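Side-chain contacts in heme oxygenase (Leptospira interrogans, PDB 5KZL), which catalyses the oxygen-dependent cleavage of heme, a reaction that in this enzyme family yields biliverdin, carbon monoxide and free iron: residues E61-K66 with E78-N83; S129-L134 with A196-V201. The protein carries 1 engineered substitution. All coordinates share one frame; numbering follows the deposited sequence.

In the fold
Both contacts belong to one all-helical heme oxygenase fold, and their centres lie about 15 Å apart. Contact 1 comes first along the chain: it joins the end of helix 41-64 to the approach to helix 82-93, near the surface. Contact 2 follows, pairing the buried start of helix 125-151 with helix 188-210, the last helix. The bridge between them is Tyr-133 of helix 125-151, whose ring packs on Leu-62, Leu-79, Tyr-80 and Arg-81; Tyr-80 CD1 comes within 3.4 Å of Tyr-133 OH. Helix 125-151 therefore presents one side to the heme and another to the surface segment 78-83, so contact 1 lies behind the pocket wall that contact 2 helps form.

Contact 1: E61-K66 with E78-N83; sequences ELERNK and ELYRKN
Leu-62, near the end of helix 41-64, meets the phenol end of Tyr-80 first: its CB lies 4.0 Å from Tyr-80 OH, while CD1 lies obliquely to the ring beside CE1. A branched apolar side chain suits this place, between the Tyr-80 ring and Tyr-133 of helix 125-151. The polar part of the contact falls to Glu-63. Its chain bends at the second torsion (-69°), which swings the carboxylate round to the rim of the Tyr-80 ring, the two planes standing 84° apart. Tyr-80 OH donates to the lone pair of Glu-63 OE2 that points away from the other carboxylate oxygen, over 2.7 Å; CG of Glu-63 brushes the same hydroxyl. In the heme oxygenase fold this bond spans the irregular connection between helices 41-64 and 82-93, tying the end of one to the residues leading into the next. Glu-59, one turn earlier, reinforces the join by accepting from the backbone N of Arg-81 and of Lys-82. Arg-64 faces elsewhere and grips Glu-61 side-on, NE to OE1 at 2.8 Å and NH2 to OE2 at 3.1 Å, a bidentate pairing within three residues of the helix; Glu-61 OE1 is also bonded to Ser-118 OG. At Asn-65 the chain leaves helical geometry. Its backbone N and its ND2, the latter at 2.9 Å, reach Glu-61 O from opposite faces of the carbonyl plane, a short amide reaching back to the carbonyl. Lys-66, long enough to fold back, brings NZ to 2.9 Å from Glu-63 OE1 on the syn side, 33° out of the carboxylate plane, and also bonds Tyr-75 OH.

Contact 2: S129-L134 with A196-V201; sequences SYVRYL and AESKQV. With HEM (protoporphyrin IX containing Fe), chain B.
Val-131 fills the space between helices 125-151 and 188-210, and its two methyls divide the work. CG1 lies 3.7 Å from Val-201 CG1, the two side chains sliding past each other in opposite directions, and it also touches the heme methyl CMB at 3.6 Å. CG2, placed beside the backbone N, rests on Ser-198, 3.7 Å from CB and close to its carbonyl O. Such small, branched or short side chains suit helices whose local axes approach to 9.3 Å at 49°. Ser-198 adds little bulk, and its OG is satisfied within its own helix, at Ile-194. The fit is looser where Tyr-130 passes Ser-198, CD2 standing 4.1 Å from OG. On the far side of helix 188-210, Lys-199 heads away from the interface and is partly exposed, in salt-bridge contact with Glu-21. Tyr-130 turns its polar end to the ligand instead: OH donates to heme O1A over 2.7 Å, with the propionate oxygen in the ring plane and the methyl CMA over one face. With Val-131 O 3.5 Å from the meso carbon CHB, backbone and side chains together line the porphyrin edge. The iron carries a water at 2.3 Å on the side nearer helix 125-151, consistent with its role as the distal helix of the heme oxygenase pocket.

Contact 1: E61-K66 with E78-N83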
ATOM      1  N   GLU A  61       6.335   4.421  11.038  1.00  7.67           N
ATOM      2  CA  GLU A  61       5.987   5.837  11.073  1.00  7.04           C
ATOM      3  C   GLU A  61       4.539   6.104  11.505  1.00 10.01           C
ATOM      4  O   GLU A  61       4.302   7.056  12.253  1.00  9.37           O
ATOM      5  CB  GLU A  61       6.343   6.501   9.725  1.00  8.00           C
ATOM      6  CG  GLU A  61       7.832   6.416   9.357  1.00  9.45           C
ATOM      7  CD  GLU A  61       8.833   6.663  10.474  1.00 17.32           C
ATOM      8  OE1 GLU A  61       8.619   7.579  11.300  1.00 13.92           O
ATOM      9  OE2 GLU A  61       9.835   5.920  10.534  1.00 11.77           O
ATOM     10  N   LEU A  62       3.575   5.265  11.093  1.00  6.76           N
ATOM     11  CA  LEU A  62       2.182   5.417  11.536  1.00  6.62           C
ATOM     12  C   LEU A  62       2.056   5.127  13.043  1.00 11.37           C
ATOM     13  O   LEU A  62       1.290   5.798  13.740  1.00 11.48           O
ATOM     14  CB  LEU A  62       1.233   4.522  10.719  1.00  6.14           C
ATOM     15  CG  LEU A  62       0.955   4.998   9.279  1.00  8.34           C
ATOM     16  CD1 LEU A  62       0.231   3.915   8.503  1.00 10.32           C
ATOM     17  CD2 LEU A  62       0.121   6.329   9.260  1.00  9.66           C
ATOM     18  N   GLU A  63       2.843   4.151  13.550  1.00  7.49           N
ATOM     19  CA  GLU A  63       2.849   3.824  14.976  1.00  6.65           C
ATOM     20  C   GLU A  63       3.478   4.964  15.755  1.00 11.47           C
ATOM     21  O   GLU A  63       2.944   5.365  16.792  1.00 11.49           O
ATOM     22  CB  GLU A  63       3.601   2.504  15.222  1.00  7.14           C
ATOM     23  CG  GLU A  63       2.764   1.276  14.912  1.00 12.39           C
ATOM     24  CD  GLU A  63       1.631   1.070  15.891  1.00 13.13           C
ATOM     25  OE1 GLU A  63       1.933   0.911  17.095  1.00 13.48           O
ATOM     26  OE2 GLU A  63       0.450   1.113  15.467  1.00 10.29           O
ATOM     27  N   ARG A  64       4.591   5.519  15.235  1.00  6.89           N
ATOM     28  CA  ARG A  64       5.299   6.640  15.860  1.00  7.14           C
ATOM     29  C   ARG A  64       4.380   7.852  15.991  1.00 11.08           C
ATOM     30  O   ARG A  64       4.383   8.513  17.037  1.00 12.37           O
ATOM     31  CB  ARG A  64       6.518   7.042  15.013  1.00  8.16           C
ATOM     32  CG  ARG A  64       7.529   7.923  15.768  1.00 14.67           C
ATOM     33  CD  ARG A  64       8.753   8.344  14.962  1.00 19.73           C
ATOM     34  NE  ARG A  64       9.257   7.300  14.061  1.00 30.06           N
ATOM     35  CZ  ARG A  64      10.054   6.296  14.421  1.00 45.57           C
ATOM     36  NH1 ARG A  64      10.460   6.175  15.682  1.00 33.95           N
ATOM     37  NH2 ARG A  64      10.440   5.397  13.527  1.00 27.47           N
ATOM     38  N   ASN A  65       3.573   8.124  14.945  1.00  7.77           N
ATOM     39  CA  ASN A  65       2.669   9.261  14.913  1.00  7.70           C
ATOM     40  C   ASN A  65       1.220   8.926  15.228  1.00 10.58           C
ATOM     41  O   ASN A  65       0.343   9.718  14.879  1.00  9.25           O
ATOM     42  CB  ASN A  65       2.772   9.964  13.555  1.00  6.04           C
ATOM     43  CG  ASN A  65       4.121  10.576  13.318  1.00 17.83           C
ATOM     44  OD1 ASN A  65       4.523  11.546  13.984  1.00 13.90           O
ATOM     45  ND2 ASN A  65       4.894   9.934  12.478  1.00 10.92           N
ATOM     46  N   LYS A  66       0.952   7.800  15.914  1.00 10.93           N
ATOM     47  CA  LYS A  66      -0.434   7.364  16.160  1.00 11.09           C
ATOM     48  C   LYS A  66      -1.293   8.373  16.946  1.00 15.51           C
ATOM     49  O   LYS A  66      -2.512   8.393  16.739  1.00 15.39           O
ATOM     50  CB  LYS A  66      -0.491   5.965  16.812  1.00 12.95           C
ATOM     51  CG  LYS A  66      -0.005   5.902  18.258  1.00 20.37           C
ATOM     52  CD  LYS A  66      -0.335   4.547  18.904  1.00 24.62           C
ATOM     53  CE  LYS A  66       0.585   3.455  18.425  1.00 19.55           C
ATOM     54  NZ  LYS A  66       0.402   2.173  19.170  1.00 14.67           N
ATOM     55  N   GLU A  78      -5.598  -2.762  11.871  1.00 10.97           N
ATOM     56  CA  GLU A  78      -6.276  -3.840  11.119  1.00 10.15           C
ATOM     57  C   GLU A  78      -5.722  -3.947   9.695  1.00 12.26           C
ATOM     58  O   GLU A  78      -5.820  -5.007   9.071  1.00 13.64           O
ATOM     59  CB  GLU A  78      -7.792  -3.563  10.991  1.00 11.14           C
ATOM     60  CG  GLU A  78      -8.537  -3.571  12.305  1.00 16.86           C
ATOM     61  CD  GLU A  78      -8.791  -2.203  12.911  1.00 14.92           C
ATOM     62  OE1 GLU A  78      -7.936  -1.297  12.787  1.00 11.07           O
ATOM     63  OE2 GLU A  78      -9.787  -2.098  13.653  1.00 15.39           O
ATOM     64  N   LEU A  79      -5.233  -2.811   9.157  1.00  7.06           N
ATOM     65  CA  LEU A  79      -4.739  -2.707   7.781  1.00  7.07           C
ATOM     66  C   LEU A  79      -3.288  -3.102   7.595  1.00 10.13           C
ATOM     67  O   LEU A  79      -2.897  -3.344   6.457  1.00 11.11           O
ATOM     68  CB  LEU A  79      -4.954  -1.276   7.254  1.00  7.25           C
ATOM     69  CG  LEU A  79      -6.402  -0.772   7.198  1.00 10.90           C
ATOM     70  CD1 LEU A  79      -6.430   0.720   6.912  1.00 11.09           C
ATOM     71  CD2 LEU A  79      -7.205  -1.523   6.117  1.00  8.57           C
ATOM     72  N   TYR A  80      -2.479  -3.133   8.680  1.00  5.83           N
ATOM     73  CA  TYR A  80      -1.031  -3.412   8.600  1.00  5.87           C
ATOM     74  C   TYR A  80      -0.725  -4.661   7.788  1.00  9.74           C
ATOM     75  O   TYR A  80      -1.425  -5.683   7.912  1.00  8.82           O
ATOM     76  CB  TYR A  80      -0.358  -3.435   9.974  1.00  7.86           C
ATOM     77  CG  TYR A  80      -0.336  -2.122  10.733  1.00  8.95           C
ATOM     78  CD1 TYR A  80      -0.794  -0.938  10.148  1.00  9.94           C
ATOM     79  CD2 TYR A  80       0.162  -2.059  12.032  1.00  9.30           C
ATOM     80  CE1 TYR A  80      -0.772   0.270  10.852  1.00 10.23           C
ATOM     81  CE2 TYR A  80       0.190  -0.859  12.743  1.00  9.50           C
ATOM     82  CZ  TYR A  80      -0.304   0.295  12.159  1.00 11.00           C
ATOM     83  OH  TYR A  80      -0.237   1.464  12.862  1.00 10.99           O
ATOM     84  N   ARG A  81       0.301  -4.544   6.921  1.00  5.30           N
ATOM     85  CA  ARG A  81       0.687  -5.554   5.930  1.00  5.73           C
ATOM     86  C   ARG A  81       2.043  -6.191   6.135  1.00  7.91           C
ATOM     87  O   ARG A  81       2.295  -7.229   5.516  1.00  8.95           O
ATOM     88  CB  ARG A  81       0.620  -4.946   4.497  1.00  8.49           C
ATOM     89  CG  ARG A  81      -0.732  -4.330   4.056  1.00  7.22           C
ATOM     90  CD  ARG A  81      -1.834  -5.355   3.835  1.00 14.10           C
ATOM     91  NE  ARG A  81      -2.435  -5.814   5.095  1.00 12.14           N
ATOM     92  CZ  ARG A  81      -3.039  -6.990   5.254  1.00 14.28           C
ATOM     93  NH1 ARG A  81      -3.562  -7.322   6.430  1.00  9.26           N
ATOM     94  NH2 ARG A  81      -3.155  -7.826   4.234  1.00  8.41           N
ATOM     95  N   LYS A  82       2.938  -5.581   6.959  1.00  6.50           N
ATOM     96  CA  LYS A  82       4.310  -6.084   7.146  1.00  7.53           C
ATOM     97  C   LYS A  82       4.365  -7.592   7.447  1.00 12.05           C
ATOM     98  O   LYS A  82       5.121  -8.314   6.786  1.00 11.87           O
ATOM     99  CB  LYS A  82       5.053  -5.273   8.231  1.00 10.60           C
ATOM    100  CG  LYS A  82       6.455  -5.750   8.599  1.00 24.45           C
ATOM    101  CD  LYS A  82       6.898  -5.084   9.884  1.00 31.72           C
ATOM    102  CE  LYS A  82       7.672  -6.029  10.759  1.00 47.51           C
ATOM    103  NZ  LYS A  82       7.995  -5.414  12.071  1.00 59.76           N
ATOM    104  N   ASN A  83       3.539  -8.064   8.399  1.00  9.03           N
ATOM    105  CA  ASN A  83       3.533  -9.488   8.772  1.00 10.13           C
ATOM    106  C   ASN A  83       2.947 -10.395   7.694  1.00 11.70           C
ATOM    107  O   ASN A  83       3.447 -11.500   7.495  1.00 10.46           O
ATOM    108  CB  ASN A  83       2.855  -9.704  10.118  1.00 12.38           C
ATOM    109  CG  ASN A  83       3.647  -9.133  11.278  1.00 27.44           C
ATOM    110  OD1 ASN A  83       4.881  -9.084  11.283  1.00 23.22           O
ATOM    111  ND2 ASN A  83       2.950  -8.730  12.313  1.00 27.04           N
TER

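Contact 2: S129-L134 with A196-V201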
ATOM      1  N   SER A 129      -1.395   6.141   3.789  1.00  4.87           N
ATOM      2  CA  SER A 129      -2.468   5.263   4.249  1.00  4.40           C
ATOM      3  C   SER A 129      -3.532   5.112   3.115  1.00  7.35           C
ATOM      4  O   SER A 129      -3.837   3.993   2.722  1.00  5.78           O
ATOM      5  CB  SER A 129      -3.115   5.844   5.499  1.00  7.23           C
ATOM      6  OG  SER A 129      -4.304   5.122   5.761  1.00  9.05           O
ATOM      7  N   TYR A 130      -4.037   6.225   2.556  1.00  5.28           N
ATOM      8  CA  TYR A 130      -5.021   6.190   1.463  1.00  4.92           C
ATOM      9  C   TYR A 130      -4.546   5.382   0.244  1.00  7.54           C
ATOM     10  O   TYR A 130      -5.220   4.435  -0.170  1.00  7.63           O
ATOM     11  CB  TYR A 130      -5.441   7.628   1.030  1.00  6.36           C
ATOM     12  CG  TYR A 130      -6.242   7.655  -0.263  1.00  7.88           C
ATOM     13  CD1 TYR A 130      -7.603   7.357  -0.272  1.00  9.75           C
ATOM     14  CD2 TYR A 130      -5.636   7.969  -1.478  1.00  8.94           C
ATOM     15  CE1 TYR A 130      -8.338   7.351  -1.466  1.00  7.33           C
ATOM     16  CE2 TYR A 130      -6.352   7.927  -2.680  1.00  9.34           C
ATOM     17  CZ  TYR A 130      -7.713   7.666  -2.662  1.00 14.75           C
ATOM     18  OH  TYR A 130      -8.418   7.632  -3.849  1.00 13.39           O
ATOM     19  N   VAL A 131      -3.426   5.792  -0.361  1.00  4.85           N
ATOM     20  CA  VAL A 131      -2.929   5.201  -1.602  1.00  4.17           C
ATOM     21  C   VAL A 131      -2.671   3.726  -1.438  1.00  6.31           C
ATOM     22  O   VAL A 131      -3.182   2.949  -2.230  1.00  7.08           O
ATOM     23  CB  VAL A 131      -1.719   5.956  -2.217  1.00  6.57           C
ATOM     24  CG1 VAL A 131      -1.240   5.258  -3.480  1.00  5.71           C
ATOM     25  CG2 VAL A 131      -2.087   7.403  -2.530  1.00  6.05           C
ATOM     26  N   ARG A 132      -1.908   3.338  -0.416  1.00  4.52           N
ATOM     27  CA  ARG A 132      -1.648   1.922  -0.178  1.00  4.09           C
ATOM     28  C   ARG A 132      -2.836   1.170   0.498  1.00  7.30           C
ATOM     29  O   ARG A 132      -3.370   0.261  -0.125  1.00  6.19           O
ATOM     30  CB  ARG A 132      -0.313   1.695   0.584  1.00  4.28           C
ATOM     31  CG  ARG A 132       0.970   1.894  -0.280  1.00  5.37           C
ATOM     32  CD  ARG A 132       1.003   1.248  -1.694  1.00 11.11           C
ATOM     33  NE  ARG A 132       0.487  -0.130  -1.732  1.00 10.31           N
ATOM     34  CZ  ARG A 132       0.290  -0.867  -2.824  1.00 15.15           C
ATOM     35  NH1 ARG A 132       0.617  -0.396  -4.029  1.00  7.84           N
ATOM     36  NH2 ARG A 132      -0.248  -2.077  -2.726  1.00  5.63           N
ATOM     37  N   TYR A 133      -3.228   1.497   1.746  1.00  5.04           N
ATOM     38  CA  TYR A 133      -4.262   0.684   2.428  1.00  5.37           C
ATOM     39  C   TYR A 133      -5.630   0.711   1.818  1.00  9.02           C
ATOM     40  O   TYR A 133      -6.251  -0.350   1.737  1.00  7.59           O
ATOM     41  CB  TYR A 133      -4.392   1.041   3.899  1.00  6.49           C
ATOM     42  CG  TYR A 133      -3.143   0.847   4.722  1.00  8.08           C
ATOM     43  CD1 TYR A 133      -2.376  -0.317   4.609  1.00  8.86           C
ATOM     44  CD2 TYR A 133      -2.776   1.778   5.684  1.00  9.33           C
ATOM     45  CE1 TYR A 133      -1.243  -0.514   5.399  1.00 10.34           C
ATOM     46  CE2 TYR A 133      -1.657   1.587   6.490  1.00  9.66           C
ATOM     47  CZ  TYR A 133      -0.896   0.440   6.345  1.00 14.09           C
ATOM     48  OH  TYR A 133       0.216   0.285   7.125  1.00 12.57           O
ATOM     49  N   LEU A 134      -6.140   1.899   1.398  1.00  8.14           N
ATOM     50  CA  LEU A 134      -7.489   1.848   0.822  1.00  7.10           C
ATOM     51  C   LEU A 134      -7.478   1.068  -0.506  1.00  8.93           C
ATOM     52  O   LEU A 134      -8.420   0.327  -0.769  1.00  9.40           O
ATOM     53  CB  LEU A 134      -8.171   3.242   0.716  1.00  6.78           C
ATOM     54  CG  LEU A 134      -9.657   3.219   0.313  1.00 11.27           C
ATOM     55  CD1 LEU A 134     -10.509   2.303   1.220  1.00 11.26           C
ATOM     56  CD2 LEU A 134     -10.221   4.617   0.236  1.00 11.62           C
ATOM     57  N   ALA A 196      -1.608  16.295  -3.101  1.00  7.23           N
ATOM     58  CA  ALA A 196      -0.268  16.403  -3.707  1.00  8.43           C
ATOM     59  C   ALA A 196       0.623  15.232  -3.238  1.00 11.64           C
ATOM     60  O   ALA A 196       1.276  14.579  -4.066  1.00 10.25           O
ATOM     61  CB  ALA A 196       0.356  17.738  -3.331  1.00  9.55           C
ATOM     62  N   GLU A 197       0.542  14.880  -1.936  1.00  8.41           N
ATOM     63  CA  GLU A 197       1.301  13.735  -1.419  1.00  6.82           C
ATOM     64  C   GLU A 197       0.828  12.406  -2.033  1.00  9.87           C
ATOM     65  O   GLU A 197       1.668  11.604  -2.453  1.00  8.82           O
ATOM     66  CB  GLU A 197       1.320  13.685   0.113  1.00  7.77           C
ATOM     67  CG  GLU A 197       2.330  12.675   0.687  1.00 10.84           C
ATOM     68  CD  GLU A 197       3.801  12.914   0.375  1.00 17.03           C
ATOM     69  OE1 GLU A 197       4.132  14.021  -0.104  1.00 10.25           O
ATOM     70  OE2 GLU A 197       4.625  11.999   0.612  1.00  9.45           O
ATOM     71  N   SER A 198      -0.493  12.221  -2.156  1.00  6.48           N
ATOM     72  CA  SER A 198      -1.088  11.013  -2.747  1.00  7.60           C
ATOM     73  C   SER A 198      -0.563  10.798  -4.175  1.00  9.48           C
ATOM     74  O   SER A 198      -0.184   9.683  -4.530  1.00  9.16           O
ATOM     75  CB  SER A 198      -2.611  11.096  -2.725  1.00 11.18           C
ATOM     76  OG  SER A 198      -3.081  11.217  -1.393  1.00 13.23           O
ATOM     77  N   LYS A 199      -0.493  11.878  -4.974  1.00  7.40           N
ATOM     78  CA  LYS A 199       0.059  11.791  -6.335  1.00  7.45           C
ATOM     79  C   LYS A 199       1.516  11.315  -6.339  1.00 10.39           C
ATOM     80  O   LYS A 199       1.893  10.475  -7.179  1.00  7.91           O
ATOM     81  CB  LYS A 199      -0.070  13.132  -7.046  1.00  9.76           C
ATOM     82  CG  LYS A 199      -1.521  13.493  -7.337  1.00  7.14           C
ATOM     83  CD  LYS A 199      -1.604  14.896  -7.903  1.00 14.13           C
ATOM     84  CE  LYS A 199      -3.018  15.265  -8.228  1.00 20.32           C
ATOM     85  NZ  LYS A 199      -3.369  14.842  -9.607  1.00 29.56           N
ATOM     86  N   GLN A 200       2.317  11.814  -5.374  1.00  8.48           N
ATOM     87  CA  GLN A 200       3.722  11.442  -5.193  1.00  9.64           C
ATOM     88  C   GLN A 200       3.817   9.957  -4.843  1.00 10.22           C
ATOM     89  O   GLN A 200       4.677   9.250  -5.382  1.00  9.54           O
ATOM     90  CB  GLN A 200       4.340  12.267  -4.045  1.00 11.85           C
ATOM     91  CG  GLN A 200       5.292  13.365  -4.469  1.00 34.53           C
ATOM     92  CD  GLN A 200       6.424  12.857  -5.310  1.00 38.94           C
ATOM     93  OE1 GLN A 200       7.376  12.201  -4.853  1.00 39.47           O
ATOM     94  NE2 GLN A 200       6.298  13.118  -6.572  1.00 14.83           N
ATOM     95  N   VAL A 201       2.921   9.482  -3.971  1.00  7.80           N
ATOM     96  CA  VAL A 201       2.891   8.061  -3.561  1.00  6.71           C
ATOM     97  C   VAL A 201       2.609   7.195  -4.790  1.00  9.48           C
ATOM     98  O   VAL A 201       3.312   6.203  -4.974  1.00  7.12           O
ATOM     99  CB  VAL A 201       1.909   7.746  -2.394  1.00 10.72           C
ATOM    100  CG1 VAL A 201       1.997   6.276  -1.982  1.00  9.61           C
ATOM    101  CG2 VAL A 201       2.180   8.635  -1.191  1.00 10.38           C
TER
HETATM  102  CHA HEM B 301      -9.364   1.261  -5.875  0.50  7.70           C
HETATM  103  CHB HEM B 301      -4.762   2.221  -5.252  0.50  7.40           C
HETATM  104  CHC HEM B 301      -3.744  -0.931  -8.698  0.50  7.47           C
HETATM  105  CHD HEM B 301      -8.164  -2.447  -8.609  0.50  7.82           C
HETATM  106  C1A HEM B 301      -8.202   1.777  -5.413  0.50  7.25           C
HETATM  107  C2A HEM B 301      -8.132   2.846  -4.460  0.50  7.66           C
HETATM  108  C3A HEM B 301      -6.840   3.126  -4.314  0.50  7.59           C
HETATM  109  C4A HEM B 301      -6.116   2.250  -5.122  0.50  7.05           C
HETATM  110  CMA HEM B 301      -6.239   4.135  -3.416  0.50  8.90           C
HETATM  111  CAA HEM B 301      -9.277   3.526  -3.752  0.50  9.05           C
HETATM  112  CBA HEM B 301      -9.989   4.581  -4.629  0.50 10.37           C
HETATM  113  CGA HEM B 301     -10.983   5.315  -3.829  0.50 11.54           C
HETATM  114  O1A HEM B 301     -10.878   6.491  -3.662  0.50 12.80           O
HETATM  115  O2A HEM B 301     -11.904   4.682  -3.339  0.50 12.46           O
HETATM  116  C1B HEM B 301      -4.057   1.455  -6.164  0.50  6.98           C
HETATM  117  C2B HEM B 301      -2.624   1.573  -6.384  0.50  7.10           C
HETATM  118  C3B HEM B 301      -2.363   0.680  -7.359  0.50  7.33           C
HETATM  119  C4B HEM B 301      -3.635   0.039  -7.725  0.50  6.92           C
HETATM  120  CMB HEM B 301      -1.641   2.440  -5.674  0.50  8.75           C
HETATM  121  CAB HEM B 301      -1.150   0.351  -7.993  0.50  8.42           C
HETATM  122  CBB HEM B 301      -0.231   1.150  -7.794  0.50 15.73           C
HETATM  123  C1C HEM B 301      -4.796  -1.750  -8.901  0.50  6.81           C
HETATM  124  C2C HEM B 301      -4.777  -3.004  -9.574  0.50  7.42           C
HETATM  125  C3C HEM B 301      -6.052  -3.429  -9.530  0.50  7.49           C
HETATM  126  C4C HEM B 301      -6.830  -2.457  -8.805  0.50  7.13           C
HETATM  127  CMC HEM B 301      -3.565  -3.698 -10.194  0.50  8.85           C
HETATM  128  CAC HEM B 301      -6.513  -4.667 -10.115  0.50  8.40           C
HETATM  129  CBC HEM B 301      -7.597  -5.202  -9.723  0.50 10.37           C
HETATM  130  C1D HEM B 301      -8.878  -1.481  -7.930  0.50  7.39           C
HETATM  131  C2D HEM B 301     -10.359  -1.504  -7.813  0.50  7.80           C
HETATM  132  C3D HEM B 301     -10.675  -0.502  -7.033  0.50  7.86           C
HETATM  133  C4D HEM B 301      -9.408   0.158  -6.685  0.50  7.35           C
HETATM  134  CMD HEM B 301     -11.283  -2.513  -8.399  0.50  9.42           C
HETATM  135  CAD HEM B 301     -12.072  -0.098  -6.650  0.50  8.90           C
HETATM  136  CBD HEM B 301     -12.695  -0.973  -5.628  0.50  9.98           C
HETATM  137  CGD HEM B 301     -14.074  -0.540  -5.244  0.50 11.10           C
HETATM  138  O1D HEM B 301     -14.468   0.535  -5.490  0.50 11.65           O
HETATM  139  O2D HEM B 301     -14.751  -1.328  -4.657  0.50 12.02           O
HETATM  140  NA  HEM B 301      -6.949   1.496  -5.788  0.50  7.11           N
HETATM  141  NB  HEM B 301      -4.512   0.591  -7.005  0.50  6.63           N
HETATM  142  NC  HEM B 301      -6.017  -1.487  -8.492  0.50  6.87           N
HETATM  143  ND  HEM B 301      -8.388  -0.479  -7.233  0.50  7.03           N
HETATM  144 FE   HEM B 301      -6.516   0.036  -7.143  0.50  6.93          FE
HETATM  145  O   HOH W   1      -6.196  -1.532  -5.522  1.00 13.57           O